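Periplasmic His/Glu/Gln/Arg/opine family-binding protein (Silicibacter pomeroyi, PDB 3I6V) binds lysine in the periplasm and probably passes it, and perhaps related amino acids, to an ABC transporter for uptake. Local coordinates at residues 48-57 with 65-73; 81-89 with 192-203. One frame throughout, in Å; residues are numbered along the deposited sequence.

Contact 1 (48-57 with 65-73); sequences WVKNDWDSII and YDTIIAGMS. With LYS (lysine), chain B.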
# COMPACT_ATOMS: atom_id res chain seq x y z
N TRP A 48 -2.67 -15.23 8.81
CA TRP A 48 -2.63 -14.35 7.65
C TRP A 48 -3.55 -14.82 6.55
O TRP A 48 -3.61 -16.03 6.25
CB TRP A 48 -1.20 -14.23 7.15
CG TRP A 48 -0.41 -13.41 8.06
CD1 TRP A 48 0.33 -13.83 9.14
CD2 TRP A 48 -0.31 -11.99 8.04
NE1 TRP A 48 0.91 -12.75 9.78
CE2 TRP A 48 0.52 -11.60 9.12
CE3 TRP A 48 -0.84 -11.00 7.21
CZ2 TRP A 48 0.85 -10.27 9.38
CZ3 TRP A 48 -0.50 -9.67 7.46
CH2 TRP A 48 0.33 -9.32 8.54
N VAL A 49 -4.29 -13.89 5.94
CA VAL A 49 -5.24 -14.20 4.87
C VAL A 49 -4.93 -13.32 3.67
O VAL A 49 -4.72 -12.10 3.82
CB VAL A 49 -6.73 -14.03 5.30
CG1 VAL A 49 -7.72 -14.48 4.17
CG2 VAL A 49 -7.01 -14.84 6.58
N LYS A 50 -4.84 -13.93 2.48
CA LYS A 50 -4.55 -13.22 1.25
C LYS A 50 -5.86 -12.88 0.59
O LYS A 50 -6.73 -13.72 0.51
CB LYS A 50 -3.70 -14.10 0.31
CG LYS A 50 -3.48 -13.52 -1.08
CD LYS A 50 -2.73 -14.56 -1.96
CE LYS A 50 -2.94 -14.28 -3.46
NZ LYS A 50 -1.85 -13.45 -4.00
N ASN A 51 -6.02 -11.65 0.12
CA ASN A 51 -7.24 -11.30 -0.59
C ASN A 51 -6.90 -10.31 -1.69
O ASN A 51 -6.06 -9.45 -1.47
CB ASN A 51 -8.28 -10.66 0.39
CG ASN A 51 -9.67 -10.63 -0.19
OD1 ASN A 51 -10.48 -11.50 0.11
ND2 ASN A 51 -9.95 -9.67 -1.04
N ASP A 52 -7.54 -10.41 -2.86
CA ASP A 52 -7.24 -9.48 -3.95
C ASP A 52 -7.65 -8.05 -3.49
O ASP A 52 -8.61 -7.87 -2.71
CB ASP A 52 -8.01 -9.82 -5.25
CG ASP A 52 -7.57 -11.18 -5.88
OD1 ASP A 52 -8.35 -11.72 -6.68
OD2 ASP A 52 -6.49 -11.71 -5.56
N TRP A 53 -6.92 -7.08 -4.02
CA TRP A 53 -7.15 -5.67 -3.71
C TRP A 53 -8.56 -5.21 -4.04
O TRP A 53 -9.19 -4.56 -3.20
CB TRP A 53 -6.11 -4.80 -4.43
CG TRP A 53 -6.29 -3.34 -4.11
CD1 TRP A 53 -6.96 -2.42 -4.88
CD2 TRP A 53 -5.89 -2.66 -2.91
NE1 TRP A 53 -6.96 -1.20 -4.25
CE2 TRP A 53 -6.30 -1.31 -3.05
CE3 TRP A 53 -5.17 -3.05 -1.76
CZ2 TRP A 53 -6.04 -0.35 -2.07
CZ3 TRP A 53 -4.90 -2.09 -0.78
CH2 TRP A 53 -5.33 -0.75 -0.94
N ASP A 54 -9.08 -5.58 -5.21
CA ASP A 54 -10.42 -5.14 -5.67
C ASP A 54 -11.52 -5.41 -4.65
O ASP A 54 -12.46 -4.61 -4.49
CB ASP A 54 -10.82 -5.83 -6.99
CG ASP A 54 -9.91 -5.43 -8.16
OD1 ASP A 54 -9.03 -4.56 -7.96
OD2 ASP A 54 -10.05 -5.99 -9.29
N SER A 55 -11.41 -6.52 -3.93
CA SER A 55 -12.47 -6.89 -3.02
C SER A 55 -12.01 -6.87 -1.54
O SER A 55 -12.70 -7.40 -0.69
CB SER A 55 -12.98 -8.30 -3.42
OG SER A 55 -11.91 -9.25 -3.30
N ILE A 56 -10.85 -6.26 -1.23
CA ILE A 56 -10.29 -6.36 0.13
C ILE A 56 -11.16 -5.64 1.17
O ILE A 56 -11.25 -6.09 2.33
CB ILE A 56 -8.79 -5.92 0.18
CG1 ILE A 56 -8.09 -6.53 1.38
CG2 ILE A 56 -8.63 -4.35 0.04
CD1 ILE A 56 -6.54 -6.59 1.22
N ILE A 57 -11.81 -4.55 0.78
CA ILE A 57 -12.71 -3.87 1.69
C ILE A 57 -14.03 -4.65 1.87
O ILE A 57 -14.39 -4.95 2.99
CB ILE A 57 -12.92 -2.38 1.34
CG1 ILE A 57 -11.64 -1.58 1.66
CG2 ILE A 57 -14.11 -1.79 2.14
CD1 ILE A 57 -11.76 -0.03 1.37
N TYR A 65 -12.05 -11.83 7.14
CA TYR A 65 -10.88 -11.63 7.99
C TYR A 65 -11.20 -10.39 8.83
O TYR A 65 -12.30 -9.82 8.69
CB TYR A 65 -9.57 -11.44 7.18
CG TYR A 65 -9.81 -10.70 5.89
CD1 TYR A 65 -10.16 -11.40 4.73
CD2 TYR A 65 -9.73 -9.30 5.83
CE1 TYR A 65 -10.42 -10.73 3.53
CE2 TYR A 65 -9.98 -8.61 4.61
CZ TYR A 65 -10.33 -9.34 3.48
OH TYR A 65 -10.61 -8.73 2.28
N ASP A 66 -10.26 -9.97 9.67
CA ASP A 66 -10.58 -8.95 10.68
C ASP A 66 -9.85 -7.63 10.53
O ASP A 66 -10.25 -6.65 11.18
CB ASP A 66 -10.34 -9.52 12.09
CG ASP A 66 -11.08 -10.83 12.30
OD1 ASP A 66 -12.31 -10.88 12.07
OD2 ASP A 66 -10.42 -11.83 12.64
N THR A 67 -8.78 -7.60 9.76
CA THR A 67 -8.06 -6.35 9.52
C THR A 67 -7.61 -6.27 8.07
O THR A 67 -7.50 -7.31 7.39
CB THR A 67 -6.79 -6.21 10.41
OG1 THR A 67 -5.77 -7.11 9.92
CG2 THR A 67 -7.06 -6.52 11.87
N ILE A 68 -7.35 -5.05 7.60
CA ILE A 68 -6.63 -4.86 6.34
C ILE A 68 -5.29 -4.23 6.67
O ILE A 68 -5.26 -3.17 7.28
CB ILE A 68 -7.41 -3.97 5.36
CG1 ILE A 68 -8.71 -4.67 4.95
CG2 ILE A 68 -6.56 -3.63 4.12
CD1 ILE A 68 -9.66 -3.75 4.15
N ILE A 69 -4.18 -4.90 6.32
CA ILE A 69 -2.87 -4.32 6.47
C ILE A 69 -2.18 -4.57 5.12
O ILE A 69 -1.66 -5.66 4.85
CB ILE A 69 -2.11 -4.90 7.70
CG1 ILE A 69 -0.75 -4.22 7.91
CG2 ILE A 69 -2.03 -6.47 7.66
CD1 ILE A 69 -0.02 -4.70 9.22
N ALA A 70 -2.27 -3.58 4.23
CA ALA A 70 -2.08 -3.82 2.79
C ALA A 70 -1.74 -2.52 2.09
O ALA A 70 -2.28 -2.22 1.02
CB ALA A 70 -3.37 -4.46 2.17
N GLY A 71 -0.84 -1.74 2.69
CA GLY A 71 -0.42 -0.43 2.12
C GLY A 71 -1.56 0.52 1.80
O GLY A 71 -1.45 1.31 0.87
N MET A 72 -2.65 0.46 2.58
CA MET A 72 -3.89 1.21 2.28
C MET A 72 -3.81 2.59 2.95
O MET A 72 -3.70 2.65 4.17
CB MET A 72 -5.12 0.48 2.83
CG MET A 72 -6.53 1.14 2.48
SD MET A 72 -7.97 0.19 2.99
CE MET A 72 -8.07 -0.91 1.59
N SER A 73 -3.87 3.66 2.15
CA SER A 73 -3.91 5.01 2.67
C SER A 73 -5.20 5.29 3.41
O SER A 73 -6.29 4.87 2.98
CB SER A 73 -3.79 6.02 1.53
OG SER A 73 -2.47 5.95 0.96
N LYS B . -1.77 3.77 -0.78
CA LYS B . -2.58 3.78 -2.04
C LYS B . -4.06 3.65 -1.74
O LYS B . -4.41 3.39 -0.58
CB LYS B . -2.12 2.64 -2.99
CG LYS B . -2.41 1.23 -2.48
CD LYS B . -1.83 0.17 -3.49
CE LYS B . -2.16 -1.31 -3.08
NZ LYS B . -1.46 -2.29 -4.06
OXT LYS B . -4.92 3.77 -2.66

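Contact 2 (81-89 with 192-203); sequences VIDFTQNYI and RGKFDAAITSMK. With NA (sodium ion), chain C.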
# COMPACT_ATOMS: atom_id res chain seq x y z
N VAL A 81 -16.97 3.61 5.00
CA VAL A 81 -17.36 2.18 5.22
C VAL A 81 -16.54 1.36 6.23
O VAL A 81 -17.01 0.35 6.76
CB VAL A 81 -17.37 1.41 3.92
CG1 VAL A 81 -18.54 1.89 2.99
CG2 VAL A 81 -15.99 1.54 3.24
N ILE A 82 -15.31 1.78 6.50
CA ILE A 82 -14.46 1.09 7.47
C ILE A 82 -13.83 2.13 8.40
O ILE A 82 -13.97 3.32 8.13
CB ILE A 82 -13.31 0.26 6.77
CG1 ILE A 82 -12.40 1.18 5.96
CG2 ILE A 82 -13.91 -0.86 5.88
CD1 ILE A 82 -11.05 0.50 5.52
N ASP A 83 -13.12 1.68 9.44
CA ASP A 83 -12.38 2.56 10.35
C ASP A 83 -10.89 2.26 10.31
O ASP A 83 -10.48 1.11 10.16
CB ASP A 83 -12.87 2.39 11.79
CG ASP A 83 -14.12 3.23 12.13
OD1 ASP A 83 -14.60 4.08 11.32
OD2 ASP A 83 -14.65 3.01 13.23
N PHE A 84 -10.07 3.30 10.44
CA PHE A 84 -8.60 3.12 10.36
C PHE A 84 -7.94 3.31 11.74
O PHE A 84 -8.43 4.10 12.56
CB PHE A 84 -8.00 4.15 9.41
CG PHE A 84 -8.27 3.88 7.95
CD1 PHE A 84 -9.32 4.53 7.30
CD2 PHE A 84 -7.45 3.00 7.22
CE1 PHE A 84 -9.58 4.31 5.95
CE2 PHE A 84 -7.69 2.77 5.85
CZ PHE A 84 -8.75 3.42 5.21
N THR A 85 -6.84 2.60 11.98
CA THR A 85 -5.89 2.97 13.04
C THR A 85 -5.21 4.26 12.63
O THR A 85 -5.41 4.74 11.51
CB THR A 85 -4.76 1.88 13.22
OG1 THR A 85 -3.97 1.78 12.01
CG2 THR A 85 -5.34 0.53 13.56
N GLN A 86 -4.38 4.82 13.51
CA GLN A 86 -3.43 5.84 13.12
C GLN A 86 -2.51 5.28 12.01
O GLN A 86 -2.42 4.06 11.83
CB GLN A 86 -2.55 6.20 14.33
CG GLN A 86 -1.69 5.01 14.81
CD GLN A 86 -0.99 5.33 16.11
OE1 GLN A 86 -0.10 6.19 16.17
NE2 GLN A 86 -1.40 4.67 17.15
N ASN A 87 -1.82 6.16 11.29
CA ASN A 87 -0.90 5.66 10.27
C ASN A 87 0.30 4.87 10.90
O ASN A 87 0.65 5.06 12.08
CB ASN A 87 -0.49 6.73 9.24
CG ASN A 87 0.26 7.95 9.84
OD1 ASN A 87 1.06 7.87 10.79
ND2 ASN A 87 0.05 9.10 9.21
N TYR A 88 0.85 3.93 10.13
CA TYR A 88 2.05 3.24 10.57
C TYR A 88 3.22 3.45 9.61
O TYR A 88 4.35 3.04 9.90
CB TYR A 88 1.77 1.78 10.89
CG TYR A 88 1.19 1.00 9.74
CD1 TYR A 88 -0.18 0.67 9.70
CD2 TYR A 88 2.00 0.58 8.68
CE1 TYR A 88 -0.73 -0.06 8.62
CE2 TYR A 88 1.47 -0.15 7.60
CZ TYR A 88 0.13 -0.48 7.59
OH TYR A 88 -0.38 -1.17 6.52
N ILE A 89 2.94 4.10 8.49
CA ILE A 89 3.97 4.75 7.70
C ILE A 89 3.48 6.19 7.47
O ILE A 89 2.29 6.38 7.22
CB ILE A 89 4.20 4.05 6.33
CG1 ILE A 89 4.35 2.52 6.51
CG2 ILE A 89 5.44 4.67 5.56
CD1 ILE A 89 4.48 1.76 5.17
N ARG A 192 -9.51 -2.34 17.24
CA ARG A 192 -8.80 -1.21 16.64
C ARG A 192 -8.00 -0.50 17.71
O ARG A 192 -6.86 -0.09 17.46
CB ARG A 192 -9.80 -0.25 15.95
CG ARG A 192 -9.18 1.07 15.41
CD ARG A 192 -10.16 1.80 14.43
NE ARG A 192 -11.45 2.09 15.12
CZ ARG A 192 -11.64 3.09 15.97
NH1 ARG A 192 -10.63 3.90 16.29
NH2 ARG A 192 -12.82 3.26 16.55
N GLY A 193 -8.58 -0.36 18.91
CA GLY A 193 -7.89 0.26 20.04
C GLY A 193 -6.63 -0.53 20.45
O GLY A 193 -5.62 0.07 20.75
N LYS A 194 -6.70 -1.86 20.46
CA LYS A 194 -5.51 -2.71 20.73
C LYS A 194 -4.40 -2.48 19.71
O LYS A 194 -3.22 -2.30 20.07
CB LYS A 194 -5.90 -4.20 20.76
CG LYS A 194 -6.58 -4.62 22.06
CD LYS A 194 -7.32 -5.96 21.90
CE LYS A 194 -7.97 -6.34 23.22
NZ LYS A 194 -8.37 -7.76 23.20
N PHE A 195 -4.78 -2.42 18.43
CA PHE A 195 -3.79 -2.13 17.43
C PHE A 195 -3.24 -0.75 17.55
O PHE A 195 -2.05 -0.56 17.35
CB PHE A 195 -4.30 -2.42 16.02
CG PHE A 195 -4.27 -3.87 15.70
CD1 PHE A 195 -5.45 -4.59 15.58
CD2 PHE A 195 -3.04 -4.53 15.56
CE1 PHE A 195 -5.42 -5.97 15.30
CE2 PHE A 195 -3.00 -5.89 15.28
CZ PHE A 195 -4.19 -6.61 15.14
N ASP A 196 -4.11 0.23 17.87
CA ASP A 196 -3.62 1.59 18.04
C ASP A 196 -2.60 1.71 19.19
O ASP A 196 -1.58 2.38 19.05
CB ASP A 196 -4.79 2.58 18.23
CG ASP A 196 -5.18 3.29 16.91
OD1 ASP A 196 -6.38 3.54 16.70
OD2 ASP A 196 -4.27 3.59 16.09
N ALA A 197 -2.92 1.06 20.31
CA ALA A 197 -2.03 1.06 21.46
C ALA A 197 -0.70 0.37 21.09
O ALA A 197 0.35 0.85 21.45
CB ALA A 197 -2.70 0.39 22.67
N ALA A 198 -0.75 -0.72 20.32
CA ALA A 198 0.50 -1.36 19.86
C ALA A 198 1.33 -0.48 18.92
O ALA A 198 2.57 -0.36 19.06
CB ALA A 198 0.21 -2.75 19.25
N ILE A 199 0.67 0.18 17.96
CA ILE A 199 1.38 1.08 17.06
C ILE A 199 2.05 2.24 17.83
O ILE A 199 3.21 2.57 17.57
CB ILE A 199 0.44 1.64 15.95
CG1 ILE A 199 -0.03 0.51 15.03
CG2 ILE A 199 1.16 2.73 15.15
CD1 ILE A 199 -1.25 0.86 14.15
N THR A 200 1.32 2.86 18.76
CA THR A 200 1.86 3.97 19.55
C THR A 200 3.14 3.54 20.32
O THR A 200 4.14 4.24 20.27
CB THR A 200 0.79 4.51 20.52
OG1 THR A 200 -0.24 5.12 19.75
CG2 THR A 200 1.39 5.56 21.50
N SER A 201 3.09 2.39 20.97
CA SER A 201 4.27 1.80 21.66
C SER A 201 5.48 1.61 20.72
O SER A 201 6.62 1.85 21.13
CB SER A 201 3.87 0.47 22.32
OG SER A 201 3.89 -0.62 21.38
N MET A 202 5.26 1.23 19.46
CA MET A 202 6.38 1.08 18.51
C MET A 202 6.93 2.43 18.04
O MET A 202 8.12 2.55 17.67
CB MET A 202 5.98 0.22 17.29
CG MET A 202 5.65 -1.23 17.62
SD MET A 202 5.34 -2.31 16.19
CE MET A 202 6.87 -2.10 15.37
N LYS A 203 6.06 3.44 18.01
CA LYS A 203 6.49 4.80 17.70
C LYS A 203 7.32 5.36 18.86
O LYS A 203 8.34 5.99 18.63
CB LYS A 203 5.30 5.74 17.36
CG LYS A 203 4.61 5.41 16.00
CD LYS A 203 3.52 6.39 15.62
CE LYS A 203 2.74 5.93 14.36
NZ LYS A 203 1.54 6.84 14.05
NA NA C . -15.50 4.87 9.23
O HOH W 1 -13.39 0.12 14.54
O HOH W 2 -15.06 1.57 15.96
O HOH W 3 -8.10 4.71 15.26
O HOH W 4 0.64 7.67 18.27

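Contact 1 (48-57 with 65-73)
Strand 46-50 and strand 67-68 do not pair directly: Val-49 and Tyr-65, the facing residues at this end, keep their CA atoms 6.9 Å apart, and strand 7-11 runs between the two, parallel to both. Beyond the strands, the turn leading into helix 56-61 passes over 68-72 at similar spacing, with Ile-56 opposite Ile-68. Tyr-65 is the main side chain between the backbones. With CG between its backbone N and carbonyl carbon (chi1 35°), the ring reaches toward the turn and its OH donates to Ile-56 O at 2.7 Å; Ile-56 O lies near the plane of the ring, while the hydroxyl stands 21° off the plane of that carbonyl. Val-49 CG1 packs against CD1 of the same ring. Asn-51 crosses the phenol end at about a right angle, its CG 3.3 Å from Tyr-65 OH, while its ND2 bonds Asp-52 O and Ser-55 OG and its OD1 takes a bond from Asn-59. With an alanine here, Asp-52 O, Ser-55 OG and Asn-59 would probably lose this amide partner, and the Tyr-65 hydroxyl one of its neighbours. This strand-helix-strand passage belongs to the first lobe of the type 2 periplasmic binding protein fold, where loops after the parallel strands line the ligand cleft. Ile-56 CD1 rests on Ala-70 CB at 3.9 Å, and Met-72, bent at chi3, tucks CE against Ile-57 CG1 (3.6 Å) and Trp-53 CH2. The Trp-53 indole is held between Ile-56 CG2 on one face and the bound lysine on the other, whose CE lies 3.6 Å above the ring plane; NE1 bonds Ala-114 O. The ligand's amino group donates to Gly-71 O and Ser-73 OG, and Ser-73 N gives a nearly straight bond to the ligand's carboxylate oxygen O.

Contact 2 (81-89 with 192-203)
Gln-86 lies along helix 192-203 and is gripped at both backbone and side chain. Its N donates to the syn lone pair of Asp-196 OD2 at 2.9 Å, and its NE2 reaches the same oxygen from the anti side at 3.2 Å, well out of the carboxylate plane. The other NE2 bond, to Thr-200 OG1, is almost perfectly straight (178°) and lies in the amide plane. Lys-203, extended beyond CG, brings NZ to Gln-86 OE1 and to Asn-87 O, each at 2.8 Å, and also makes a cation-pi contact with Tyr-223. Alongside these bonds Ile-199 CG2 packs 3.5 Å from Gln-86 CD, and its CD1 meets Thr-85. Strand 83-85 and the helix run nearly parallel, 24° apart with axes 8.5 Å from each other; helix 189-204 thus flanks the two-stranded antiparallel sheet of 83-89 and 180-184. Thr-85 OG1 is bonded to Gln-86 O and Met-182 N. Toward the start of the strand, Arg-192 lays CD 3.4 Å from Phe-84 O, and the bend at chi3 (58°) turns NE toward Asp-83 CB. Asp-83 OD2 and Arg-192 NH2 form a long salt bridge, the oxygen well out of the guanidinium plane, so charge rather than an aimed N-H joins them. Two waters at the guanidinium edge also link it to OD2, one weakly; a third joins NH1 to Phe-84 O. Asp-83 OD1 binds the sodium ion together with Ile-82 O, Asp-79 and Glu-186.

Contact 1 lies closer to the centre of the chain and is mostly buried and apolar, whereas contact 2 lies further out, with fewer buried residues, and is joined largely by charged and amide groups and waters. Contact 1 helps to line the lysine pocket, while 81-89 supplies two of the sodium ligands. No element is common to both, and contact 1 closes before contact 2 opens along the chain, yet they touch. Tyr-88 OH approaches Ile-69 CG1 at 3.4 Å, Phe-84 CZ meets Ser-73 O, and Thr-67 CG2 packs on Phe-195 CE1. Glu-31 bridges them further, bonding Gly-71 N and Tyr-88 OH.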